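PDB 3ACD: hypoxanthine-guanine phosphoribosyltransferase from Thermus thermophilus, which probably catalyses the magnesium-dependent transfer of a phosphoribosyl group from 5-phospho-alpha-D-ribose 1-diphosphate to hypoxanthine or guanine, giving IMP or GMP in purine salvage. Local coordinates for residues Val23-Ala31 against Phe51-Leu61. Sequence-based numbering, arbitrary orientation.
Sequences VEELGGEIA and FMADLVRAIPL
Leu55 enters helix 23-31 as a knob into a hole bordered by Val23, Leu26, Gly27 and Ile30. Its CG stands anti to the backbone N (chi1 -178°), a setting that carries CD1 over the bare backbone of Gly27, 3.7 Å from Gly27 N, and up to the CB of Leu26. The CD1 of Ile30 meets this tip crosswise. On one flank of the knob Val23 uses its two methyls separately: CG1 lies against the backbone of helix 51-56, 3.6 Å from Leu55 N, whereas CG2 reaches the edge of the Phe51 ring between CD1 and CE1. Leu26 CD1 touches the same ring near its plane, 4.1 Å from Phe51 CZ, so that both aliphatic groups meet ring edge. On the other flank Ile59 lays CG1 beside Gly27 CA and presses CD1 against Ile30 CG2 at 3.8 Å. Were Ile59 cut back to alanine, Ile30 CG2 and CD1 would probably lose this partner and a gap would open beside Gly27. Gly27 permits the close approach: its CA makes a CH-O contact of 3.3 Å with Ala58 O, and a CB there would collide with that oxygen. Farther along, Ala31 CB rests on Pro60 CD, and Leu61 CD1 comes within 3.6 Å of Ala31 CA. The two helix segments cross at -56°, with axes 9.0 Å apart. Both pack on the parallel sheet of the phosphoribosyltransferase fold, Ile30 reaching Ile99 and Phe51 reaching Val101 on strand 97-102, while Met52 and, from the following loop, Ile59 touch Leu41 on strand 40-45.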
loop_
_atom_site.group_PDB
_atom_site.type_symbol
_atom_site.label_atom_id
_atom_site.label_comp_id
_atom_site.label_asym_id
_atom_site.label_seq_id
_atom_site.Cartn_x
_atom_site.Cartn_y
_atom_site.Cartn_z
ATOM N N VAL A 23 5.620 -5.850 -13.284
ATOM C CA VAL A 23 6.053 -5.636 -11.910
ATOM C C VAL A 23 6.934 -6.789 -11.444
ATOM O O VAL A 23 7.934 -6.580 -10.760
ATOM C CB VAL A 23 4.831 -5.470 -10.976
ATOM C CG1 VAL A 23 5.277 -5.417 -9.516
ATOM C CG2 VAL A 23 4.090 -4.194 -11.338
ATOM N N GLU A 24 6.573 -8.012 -11.825
ATOM C CA GLU A 24 7.372 -9.168 -11.444
ATOM C C GLU A 24 8.749 -9.071 -12.089
ATOM O O GLU A 24 9.753 -9.448 -11.483
ATOM C CB GLU A 24 6.682 -10.463 -11.872
ATOM C CG GLU A 24 5.320 -10.660 -11.225
ATOM C CD GLU A 24 4.653 -11.950 -11.648
ATOM O OE1 GLU A 24 4.712 -12.286 -12.849
ATOM O OE2 GLU A 24 4.055 -12.619 -10.784
ATOM N N GLU A 25 8.791 -8.562 -13.317
ATOM C CA GLU A 25 10.053 -8.401 -14.033
ATOM C C GLU A 25 10.912 -7.366 -13.310
ATOM O O GLU A 25 12.109 -7.571 -13.107
ATOM C CB GLU A 25 9.806 -7.947 -15.479
ATOM C CG GLU A 25 8.899 -8.881 -16.284
ATOM C CD GLU A 25 8.759 -8.473 -17.746
ATOM O OE1 GLU A 25 8.690 -7.259 -18.033
ATOM O OE2 GLU A 25 8.703 -9.373 -18.613
ATOM N N LEU A 26 10.300 -6.250 -12.921
ATOM C CA LEU A 26 11.027 -5.199 -12.215
ATOM C C LEU A 26 11.558 -5.713 -10.883
ATOM O O LEU A 26 12.698 -5.430 -10.508
ATOM C CB LEU A 26 10.124 -3.978 -11.981
ATOM C CG LEU A 26 9.718 -3.166 -13.218
ATOM C CD1 LEU A 26 8.863 -1.970 -12.801
ATOM C CD2 LEU A 26 10.967 -2.688 -13.947
ATOM N N GLY A 27 10.730 -6.468 -10.167
ATOM C CA GLY A 27 11.161 -7.010 -8.893
ATOM C C GLY A 27 12.360 -7.922 -9.085
ATOM O O GLY A 27 13.298 -7.911 -8.288
ATOM N N GLY A 28 12.326 -8.717 -10.148
ATOM C CA GLY A 28 13.426 -9.621 -10.432
ATOM C C GLY A 28 14.707 -8.863 -10.724
ATOM O O GLY A 28 15.782 -9.252 -10.262
ATOM N N GLU A 29 14.598 -7.782 -11.494
ATOM C CA GLU A 29 15.761 -6.969 -11.834
ATOM C C GLU A 29 16.360 -6.365 -10.569
ATOM O O GLU A 29 17.577 -6.370 -10.380
ATOM C CB GLU A 29 15.382 -5.830 -12.789
ATOM C CG GLU A 29 14.739 -6.259 -14.097
ATOM C CD GLU A 29 14.614 -5.110 -15.087
ATOM O OE1 GLU A 29 14.172 -4.014 -14.682
ATOM O OE2 GLU A 29 14.952 -5.302 -16.273
ATOM N N ILE A 30 15.499 -5.837 -9.703
ATOM C CA ILE A 30 15.958 -5.231 -8.461
ATOM C C ILE A 30 16.673 -6.257 -7.588
ATOM O O ILE A 30 17.740 -5.982 -7.043
ATOM C CB ILE A 30 14.768 -4.612 -7.679
ATOM C CG1 ILE A 30 14.244 -3.388 -8.436
ATOM C CG2 ILE A 30 15.204 -4.223 -6.268
ATOM C CD1 ILE A 30 12.962 -2.801 -7.882
ATOM N N ALA A 31 16.085 -7.443 -7.467
ATOM C CA ALA A 31 16.671 -8.504 -6.653
ATOM C C ALA A 31 18.071 -8.849 -7.160
ATOM O O ALA A 31 18.995 -9.058 -6.373
ATOM C CB ALA A 31 15.777 -9.738 -6.687
ATOM N N PHE A 51 1.410 -0.325 -6.437
ATOM C CA PHE A 51 2.622 -0.682 -7.168
ATOM C C PHE A 51 3.637 -1.179 -6.130
ATOM O O PHE A 51 4.298 -2.203 -6.318
ATOM C CB PHE A 51 3.153 0.556 -7.899
ATOM C CG PHE A 51 4.502 0.371 -8.547
ATOM C CD1 PHE A 51 4.795 -0.771 -9.284
ATOM C CD2 PHE A 51 5.460 1.381 -8.472
ATOM C CE1 PHE A 51 6.024 -0.904 -9.943
ATOM C CE2 PHE A 51 6.690 1.258 -9.126
ATOM C CZ PHE A 51 6.970 0.111 -9.865
ATOM N N MET A 52 3.744 -0.449 -5.024
ATOM C CA MET A 52 4.654 -0.815 -3.940
ATOM C C MET A 52 4.314 -2.204 -3.384
ATOM O O MET A 52 5.191 -3.062 -3.239
ATOM C CB MET A 52 4.558 0.221 -2.815
ATOM C CG MET A 52 5.420 -0.086 -1.599
ATOM S SD MET A 52 7.152 0.395 -1.788
ATOM C CE MET A 52 7.676 0.403 -0.050
ATOM N N ALA A 53 3.039 -2.422 -3.066
ATOM C CA ALA A 53 2.599 -3.703 -2.516
ATOM C C ALA A 53 2.952 -4.880 -3.423
ATOM O O ALA A 53 3.412 -5.919 -2.948
ATOM C CB ALA A 53 1.088 -3.678 -2.262
ATOM N N ASP A 54 2.741 -4.725 -4.725
ATOM C CA ASP A 54 3.051 -5.807 -5.657
ATOM C C ASP A 54 4.551 -5.948 -5.900
ATOM O O ASP A 54 5.075 -7.060 -5.969
ATOM C CB ASP A 54 2.338 -5.583 -6.993
ATOM C CG ASP A 54 0.832 -5.704 -6.881
ATOM O OD1 ASP A 54 0.343 -6.072 -5.792
ATOM O OD2 ASP A 54 0.137 -5.434 -7.880
ATOM N N LEU A 55 5.238 -4.817 -6.017
ATOM C CA LEU A 55 6.676 -4.813 -6.265
ATOM C C LEU A 55 7.499 -5.477 -5.158
ATOM O O LEU A 55 8.352 -6.321 -5.443
ATOM C CB LEU A 55 7.180 -3.375 -6.471
ATOM C CG LEU A 55 8.676 -3.224 -6.781
ATOM C CD1 LEU A 55 8.988 -3.883 -8.113
ATOM C CD2 LEU A 55 9.065 -1.750 -6.824
ATOM N N VAL A 56 7.260 -5.111 -3.899
ATOM C CA VAL A 56 8.043 -5.695 -2.817
ATOM C C VAL A 56 7.873 -7.208 -2.718
ATOM O O VAL A 56 8.819 -7.921 -2.381
ATOM C CB VAL A 56 7.731 -5.031 -1.443
ATOM C CG1 VAL A 56 8.051 -3.539 -1.513
ATOM C CG2 VAL A 56 6.278 -5.261 -1.041
ATOM N N ARG A 57 6.682 -7.702 -3.037
ATOM C CA ARG A 57 6.430 -9.136 -2.987
ATOM C C ARG A 57 7.140 -9.877 -4.115
ATOM O O ARG A 57 7.104 -11.108 -4.174
ATOM C CB ARG A 57 4.928 -9.415 -3.035
ATOM C CG ARG A 57 4.235 -9.146 -1.704
ATOM C CD ARG A 57 2.748 -9.430 -1.773
ATOM N NE ARG A 57 2.014 -8.397 -2.501
ATOM C CZ ARG A 57 0.689 -8.375 -2.610
ATOM N NH1 ARG A 57 -0.030 -9.333 -2.038
ATOM N NH2 ARG A 57 0.081 -7.394 -3.273
ATOM N N ALA A 58 7.787 -9.122 -5.003
ATOM C CA ALA A 58 8.531 -9.711 -6.117
ATOM C C ALA A 58 10.028 -9.458 -5.943
ATOM O O ALA A 58 10.810 -9.624 -6.878
ATOM C CB ALA A 58 8.049 -9.130 -7.442
ATOM N N ILE A 59 10.425 -9.051 -4.740
ATOM C CA ILE A 59 11.830 -8.795 -4.443
ATOM C C ILE A 59 12.268 -9.674 -3.272
ATOM O O ILE A 59 12.139 -9.290 -2.107
ATOM C CB ILE A 59 12.081 -7.323 -4.059
ATOM C CG1 ILE A 59 11.656 -6.399 -5.202
ATOM C CG2 ILE A 59 13.563 -7.112 -3.751
ATOM C CD1 ILE A 59 11.723 -4.926 -4.844
ATOM N N PRO A 60 12.783 -10.875 -3.569
ATOM C CA PRO A 60 13.231 -11.786 -2.513
ATOM C C PRO A 60 14.594 -11.407 -1.939
ATOM O O PRO A 60 15.601 -12.069 -2.195
ATOM C CB PRO A 60 13.238 -13.144 -3.215
ATOM C CG PRO A 60 13.622 -12.787 -4.607
ATOM C CD PRO A 60 12.795 -11.547 -4.881
ATOM N N LEU A 61 14.602 -10.329 -1.159
ATOM C CA LEU A 61 15.800 -9.814 -0.501
ATOM C C LEU A 61 15.377 -9.227 0.838
ATOM O O LEU A 61 14.209 -8.888 1.028
ATOM C CB LEU A 61 16.434 -8.684 -1.317
ATOM C CG LEU A 61 17.158 -8.963 -2.631
ATOM C CD1 LEU A 61 17.560 -7.636 -3.269
ATOM C CD2 LEU A 61 18.384 -9.821 -2.366
#